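Local coordinates for protein 23S rRNA-specific endonuclease VapC20 (Mycobacterium tuberculosis H37Rv, PDB 5WZF) that cleaves 23S ribosomal RNA in the sarcin-ricin loop as the magnesium-dependent toxin of a type II toxin-antitoxin system, at residues Met48-Val53 with Glu85-Asp90; Arg105-Val110 with Asp130-Ala135. One frame throughout, in Å; residues are numbered along the deposited sequence.

Interaction 1. Residues Met48-Val53 with Glu85-Asp90; sequences MTSNHV and EHVTAD
Parallel strand pairing joins Ser50 to Glu85 at the edge of the central sheet, where strand 82-85 lies beside strand 47-50 and both strands lead on toward helices. Glu85 N donates to Thr49 O at 2.9 Å, nearly straight at the hydrogen. Glu85 O then receives a hydrogen bond from Asn51 N at 3.0 Å. The same oxygen has a CA-H...O contact with Ser50 CA at 3.3 Å.

Beyond this bridge, the Asn51 side chain takes over from the backbone. Its CG sits between the backbone N and the carbonyl carbon (chi1 58°), which turns the amide toward residues 86-87. OD1 accepts from Val87 N at 3.0 Å. This bond is straight at the hydrogen, but the donor stands above the amide carbonyl plane, 46° out of it. Asn51 ND2 lies over one face of the His86 ring, 3.6 Å from His86 ND1, with amide and ring planes 28° apart. ND2 also donates to a water that contacts Val87 O. It bonds Glu92 OE2 of the neighbouring subunit as well.

Val87 CG2 meets the edge of the His52 ring, 3.5 Å from His52 CD2. His52 NE2 bonds Glu92 of its own chain, while His86 NE2 pairs with His86 of the neighbouring subunit, so the contact is part of the dimer interface. Ser50 OG accepts from Val53 N at 3.0 Å and caps helix 51-64. The arrangement is that of neighbouring parallel strands in an alpha/beta sheet, here at the C-terminal strand ends of the PIN domain.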
loop_
_atom_site.group_PDB
_atom_site.type_symbol
_atom_site.label_atom_id
_atom_site.label_comp_id
_atom_site.label_asym_id
_atom_site.label_seq_id
_atom_site.Cartn_x
_atom_site.Cartn_y
_atom_site.Cartn_z
ATOM N N MET A 48 -14.683 -0.766 -11.076
ATOM C CA MET A 48 -13.245 -0.990 -11.083
ATOM C C MET A 48 -12.604 -0.658 -9.739
ATOM O O MET A 48 -13.081 0.198 -9.007
ATOM C CB MET A 48 -12.605 -0.152 -12.193
ATOM C CG MET A 48 -11.107 -0.296 -12.331
ATOM S SD MET A 48 -10.462 0.866 -13.542
ATOM C CE MET A 48 -11.168 0.219 -15.058
ATOM N N THR A 49 -11.521 -1.356 -9.417
ATOM C CA THR A 49 -10.693 -0.980 -8.278
ATOM C C THR A 49 -9.255 -1.361 -8.621
ATOM O O THR A 49 -8.977 -1.734 -9.757
ATOM C CB THR A 49 -11.167 -1.647 -6.973
ATOM O OG1 THR A 49 -10.527 -1.017 -5.854
ATOM C CG2 THR A 49 -10.861 -3.144 -6.980
ATOM N N SER A 50 -8.336 -1.254 -7.666
ATOM C CA SER A 50 -6.938 -1.571 -7.954
ATOM C C SER A 50 -6.357 -2.551 -6.945
ATOM O O SER A 50 -6.933 -2.770 -5.878
ATOM C CB SER A 50 -6.086 -0.301 -7.962
ATOM O OG SER A 50 -5.836 0.125 -6.632
ATOM N N ASN A 51 -5.206 -3.124 -7.283
ATOM C CA ASN A 51 -4.508 -4.016 -6.369
ATOM C C ASN A 51 -4.052 -3.271 -5.118
ATOM O O ASN A 51 -4.142 -3.797 -4.007
ATOM C CB ASN A 51 -3.314 -4.688 -7.066
ATOM C CG ASN A 51 -2.311 -3.690 -7.634
ATOM O OD1 ASN A 51 -2.680 -2.639 -8.161
ATOM N ND2 ASN A 51 -1.029 -4.027 -7.535
ATOM N N HIS A 52 -3.579 -2.043 -5.299
ATOM C CA HIS A 52 -3.154 -1.215 -4.174
ATOM C C HIS A 52 -4.315 -0.914 -3.224
ATOM O O HIS A 52 -4.153 -0.950 -2.006
ATOM C CB HIS A 52 -2.525 0.092 -4.674
ATOM C CG HIS A 52 -1.162 -0.084 -5.269
ATOM N ND1 HIS A 52 -0.021 -0.163 -4.501
ATOM C CD2 HIS A 52 -0.757 -0.196 -6.556
ATOM C CE1 HIS A 52 1.028 -0.316 -5.289
ATOM N NE2 HIS A 52 0.610 -0.338 -6.541
ATOM N N VAL A 53 -5.486 -0.628 -3.782
ATOM C CA VAL A 53 -6.665 -0.359 -2.963
ATOM C C VAL A 53 -7.083 -1.602 -2.179
ATOM O O VAL A 53 -7.358 -1.527 -0.976
ATOM C CB VAL A 53 -7.850 0.148 -3.825
ATOM C CG1 VAL A 53 -9.173 -0.012 -3.085
ATOM C CG2 VAL A 53 -7.634 1.600 -4.218
ATOM N N GLU A 85 -7.652 -3.720 -11.327
ATOM C CA GLU A 85 -6.516 -3.311 -12.139
ATOM C C GLU A 85 -5.206 -3.456 -11.367
ATOM O O GLU A 85 -5.081 -2.975 -10.243
ATOM C CB GLU A 85 -6.691 -1.863 -12.609
ATOM C CG GLU A 85 -5.818 -1.470 -13.787
ATOM C CD GLU A 85 -6.297 -2.069 -15.098
ATOM O OE1 GLU A 85 -7.461 -2.516 -15.168
ATOM O OE2 GLU A 85 -5.504 -2.089 -16.061
ATOM N N HIS A 86 -4.240 -4.142 -11.967
ATOM C CA HIS A 86 -2.894 -4.166 -11.425
ATOM C C HIS A 86 -2.182 -2.902 -11.886
ATOM O O HIS A 86 -1.932 -2.725 -13.078
ATOM C CB HIS A 86 -2.137 -5.417 -11.877
ATOM C CG HIS A 86 -0.731 -5.487 -11.369
ATOM N ND1 HIS A 86 -0.371 -6.242 -10.274
ATOM C CD2 HIS A 86 0.406 -4.891 -11.804
ATOM C CE1 HIS A 86 0.926 -6.111 -10.058
ATOM N NE2 HIS A 86 1.420 -5.297 -10.972
ATOM N N VAL A 87 -1.882 -2.012 -10.946
ATOM C CA VAL A 87 -1.212 -0.766 -11.287
ATOM C C VAL A 87 0.181 -1.056 -11.828
ATOM O O VAL A 87 1.013 -1.660 -11.148
ATOM C CB VAL A 87 -1.119 0.179 -10.076
ATOM C CG1 VAL A 87 -0.443 1.481 -10.472
ATOM C CG2 VAL A 87 -2.514 0.443 -9.507
ATOM N N THR A 88 0.424 -0.637 -13.065
ATOM C CA THR A 88 1.696 -0.900 -13.724
ATOM C C THR A 88 2.794 -0.010 -13.159
ATOM O O THR A 88 2.515 0.983 -12.487
ATOM C CB THR A 88 1.612 -0.666 -15.238
ATOM O OG1 THR A 88 1.284 0.707 -15.484
ATOM C CG2 THR A 88 0.556 -1.571 -15.874
ATOM N N ALA A 89 4.039 -0.370 -13.443
ATOM C CA ALA A 89 5.182 0.433 -13.029
ATOM C C ALA A 89 5.086 1.851 -13.593
ATOM O O ALA A 89 5.430 2.822 -12.918
ATOM C CB ALA A 89 6.483 -0.229 -13.472
ATOM N N ASP A 90 4.607 1.961 -14.829
ATOM C CA ASP A 90 4.492 3.258 -15.493
ATOM C C ASP A 90 3.441 4.139 -14.827
ATOM O O ASP A 90 3.644 5.342 -14.676
ATOM C CB ASP A 90 4.161 3.083 -16.978
ATOM C CG ASP A 90 5.333 2.544 -17.777
ATOM O OD1 ASP A 90 6.491 2.769 -17.363
ATOM O OD2 ASP A 90 5.099 1.907 -18.826
HETATM O O HOH W 1 1.177 -2.537 -8.693
#

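Interaction 2. Residues Arg105-Val110 with Asp130-Ala135; sequences REYSFV and DGDFSA
The Arg105 guanidinium lies against the methyl of Ala135, which stands over one face of the group and is offset toward its rim. CG is anti to the backbone N (chi1 -168°), and the chain stays extended as far as NE. This carries the flat end across to the short helix 132-135. NE is the guanidinium atom nearest the methyl, 3.5 Å from Ala135 CB. Arg105 NH1 approaches Gly131 O obliquely at 3.7 Å. That oxygen accepts a hydrogen bond from Ala135 N within the helix.

Tyr107 reaches the same methyl from another direction. Its CG is anti to the carbonyl carbon (chi1 -73°), and the ring points its hydroxyl end at the helix. Tyr107 OH is 3.4 Å from Ala135 CB. The ring edge faces the backbone of the helix, with Asp132 O near the ring plane and 3.7 Å from Tyr107 CE1. Trp98 packs edge-to-face with this ring, and Tyr107 also touches Ala136.

Asp132 is linked to the other segment mainly through water. OD1 accepts from one water that also donates to Glu106 O. A second water accepts a hydrogen bond from Ser108 N at 2.9 Å and gives a weak bond to the same OD1. The two waters thus join one carboxylate oxygen to two backbone sites of the loop. Arg105 NE is 4.4 Å from Asp132 OD1, too far for a salt bridge. The positive charge may still stabilise the acidic cluster here.

Ser108 OG caps helix 109-121 by accepting from Asp111 N. The Asp132 side chain lies about 3 Å from that of Asp111, a predicted magnesium ligand, and about 6 Å from that of Asp18, another. This clustering of carboxylates is characteristic of the acidic metal-binding site of PIN-domain nucleases.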
loop_
_atom_site.group_PDB
_atom_site.type_symbol
_atom_site.label_atom_id
_atom_site.label_comp_id
_atom_site.label_asym_id
_atom_site.label_seq_id
_atom_site.Cartn_x
_atom_site.Cartn_y
_atom_site.Cartn_z
ATOM N N ARG A 105 -1.549 19.692 -0.557
ATOM C CA ARG A 105 -2.444 18.859 0.235
ATOM C C ARG A 105 -1.776 17.520 0.544
ATOM O O ARG A 105 -0.910 17.069 -0.202
ATOM C CB ARG A 105 -3.766 18.656 -0.514
ATOM C CG ARG A 105 -4.904 18.061 0.300
ATOM C CD ARG A 105 -6.193 18.058 -0.518
ATOM N NE ARG A 105 -7.231 17.217 0.070
ATOM C CZ ARG A 105 -8.301 17.679 0.710
ATOM N NH1 ARG A 105 -9.188 16.827 1.208
ATOM N NH2 ARG A 105 -8.489 18.985 0.845
ATOM N N GLU A 106 -2.171 16.896 1.649
ATOM C CA GLU A 106 -1.591 15.618 2.043
ATOM C C GLU A 106 -2.254 14.457 1.305
ATOM O O GLU A 106 -3.401 14.105 1.585
ATOM C CB GLU A 106 -1.710 15.418 3.554
ATOM C CG GLU A 106 -1.159 14.090 4.043
ATOM C CD GLU A 106 -1.495 13.820 5.493
ATOM O OE1 GLU A 106 -1.269 14.714 6.335
ATOM O OE2 GLU A 106 -1.996 12.717 5.787
ATOM N N TYR A 107 -1.524 13.874 0.358
ATOM C CA TYR A 107 -2.028 12.759 -0.440
ATOM C C TYR A 107 -1.248 11.477 -0.168
ATOM O O TYR A 107 -0.024 11.501 -0.060
ATOM C CB TYR A 107 -1.950 13.080 -1.933
ATOM C CG TYR A 107 -2.965 14.089 -2.427
ATOM C CD1 TYR A 107 -4.306 13.750 -2.556
ATOM C CD2 TYR A 107 -2.576 15.372 -2.794
ATOM C CE1 TYR A 107 -5.238 14.667 -3.020
ATOM C CE2 TYR A 107 -3.499 16.297 -3.257
ATOM C CZ TYR A 107 -4.827 15.940 -3.369
ATOM O OH TYR A 107 -5.746 16.856 -3.833
ATOM N N SER A 108 -1.960 10.358 -0.076
ATOM C CA SER A 108 -1.323 9.061 0.104
ATOM C C SER A 108 -0.862 8.503 -1.239
ATOM O O SER A 108 -1.329 8.936 -2.295
ATOM C CB SER A 108 -2.281 8.077 0.783
ATOM O OG SER A 108 -3.362 7.740 -0.077
ATOM N N PHE A 109 0.056 7.542 -1.198
ATOM C CA PHE A 109 0.521 6.887 -2.414
ATOM C C PHE A 109 -0.593 6.086 -3.093
ATOM O O PHE A 109 -0.737 6.129 -4.316
ATOM C CB PHE A 109 1.711 5.973 -2.112
ATOM C CG PHE A 109 2.154 5.152 -3.289
ATOM C CD1 PHE A 109 2.930 5.714 -4.287
ATOM C CD2 PHE A 109 1.793 3.820 -3.398
ATOM C CE1 PHE A 109 3.335 4.963 -5.373
ATOM C CE2 PHE A 109 2.197 3.064 -4.479
ATOM C CZ PHE A 109 2.970 3.637 -5.467
ATOM N N VAL A 110 -1.378 5.349 -2.311
ATOM C CA VAL A 110 -2.463 4.563 -2.898
ATOM C C VAL A 110 -3.442 5.475 -3.637
ATOM O O VAL A 110 -3.851 5.182 -4.764
ATOM C CB VAL A 110 -3.211 3.733 -1.837
ATOM C CG1 VAL A 110 -4.431 3.052 -2.455
ATOM C CG2 VAL A 110 -2.274 2.698 -1.234
ATOM N N ASP A 130 -14.676 11.034 2.253
ATOM C CA ASP A 130 -13.753 11.914 2.986
ATOM C C ASP A 130 -12.775 12.787 2.176
ATOM O O ASP A 130 -11.733 13.186 2.700
ATOM C CB ASP A 130 -12.947 11.085 3.995
ATOM C CG ASP A 130 -13.825 10.177 4.838
ATOM O OD1 ASP A 130 -15.059 10.380 4.848
ATOM O OD2 ASP A 130 -13.281 9.269 5.503
ATOM N N GLY A 131 -13.092 13.081 0.917
ATOM C CA GLY A 131 -12.533 14.263 0.273
ATOM C C GLY A 131 -11.306 14.258 -0.632
ATOM O O GLY A 131 -11.164 15.169 -1.450
ATOM N N ASP A 132 -10.413 13.281 -0.497
ATOM C CA ASP A 132 -9.180 13.279 -1.289
ATOM C C ASP A 132 -9.460 13.227 -2.791
ATOM O O ASP A 132 -8.818 13.922 -3.581
ATOM C CB ASP A 132 -8.283 12.101 -0.897
ATOM C CG ASP A 132 -7.866 12.143 0.559
ATOM O OD1 ASP A 132 -6.900 12.866 0.883
ATOM O OD2 ASP A 132 -8.500 11.448 1.380
ATOM N N PHE A 133 -10.422 12.401 -3.178
ATOM C CA PHE A 133 -10.767 12.243 -4.584
ATOM C C PHE A 133 -11.409 13.506 -5.151
ATOM O O PHE A 133 -11.119 13.900 -6.283
ATOM C CB PHE A 133 -11.685 11.036 -4.766
ATOM C CG PHE A 133 -10.951 9.725 -4.759
ATOM C CD1 PHE A 133 -10.441 9.207 -3.580
ATOM C CD2 PHE A 133 -10.757 9.020 -5.933
ATOM C CE1 PHE A 133 -9.753 8.007 -3.571
ATOM C CE2 PHE A 133 -10.072 7.817 -5.931
ATOM C CZ PHE A 133 -9.572 7.313 -4.749
ATOM N N SER A 134 -12.268 14.141 -4.362
ATOM C CA SER A 134 -12.899 15.388 -4.783
ATOM C C SER A 134 -11.848 16.469 -5.020
ATOM O O SER A 134 -11.912 17.207 -6.005
ATOM C CB SER A 134 -13.915 15.861 -3.743
ATOM O OG SER A 134 -14.932 14.893 -3.551
ATOM N N ALA A 135 -10.877 16.548 -4.113
ATOM C CA ALA A 135 -9.835 17.564 -4.187
ATOM C C ALA A 135 -8.944 17.365 -5.409
ATOM O O ALA A 135 -8.412 18.326 -5.960
ATOM C CB ALA A 135 -8.996 17.558 -2.915
HETATM O O HOH W 2 -6.009 14.403 3.092
HETATM O O HOH W 3 -4.752 10.993 -0.213
#

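From the N terminus, strand 47-50 leads straight into helix 51-64. The chain then passes through helix 67-75 to strand 82-85, and interaction 1 closes this excursion. Helix 89-101 follows, and its exit loop opens interaction 2. Helix 109-121 and strand 125-127 lie inside the second loop, which residues 130-135 close. The two contacts are therefore in series, neither nested nor crossed, with centres about 17 Å apart. Interaction 1 ties an edge strand to its sheet neighbour, whereas interaction 2 joins the loop leading into helix 109-121 to short helix 132-135. They touch where His52 packs on Phe109 and Val53 on Val110, between helices 51-64 and 109-121.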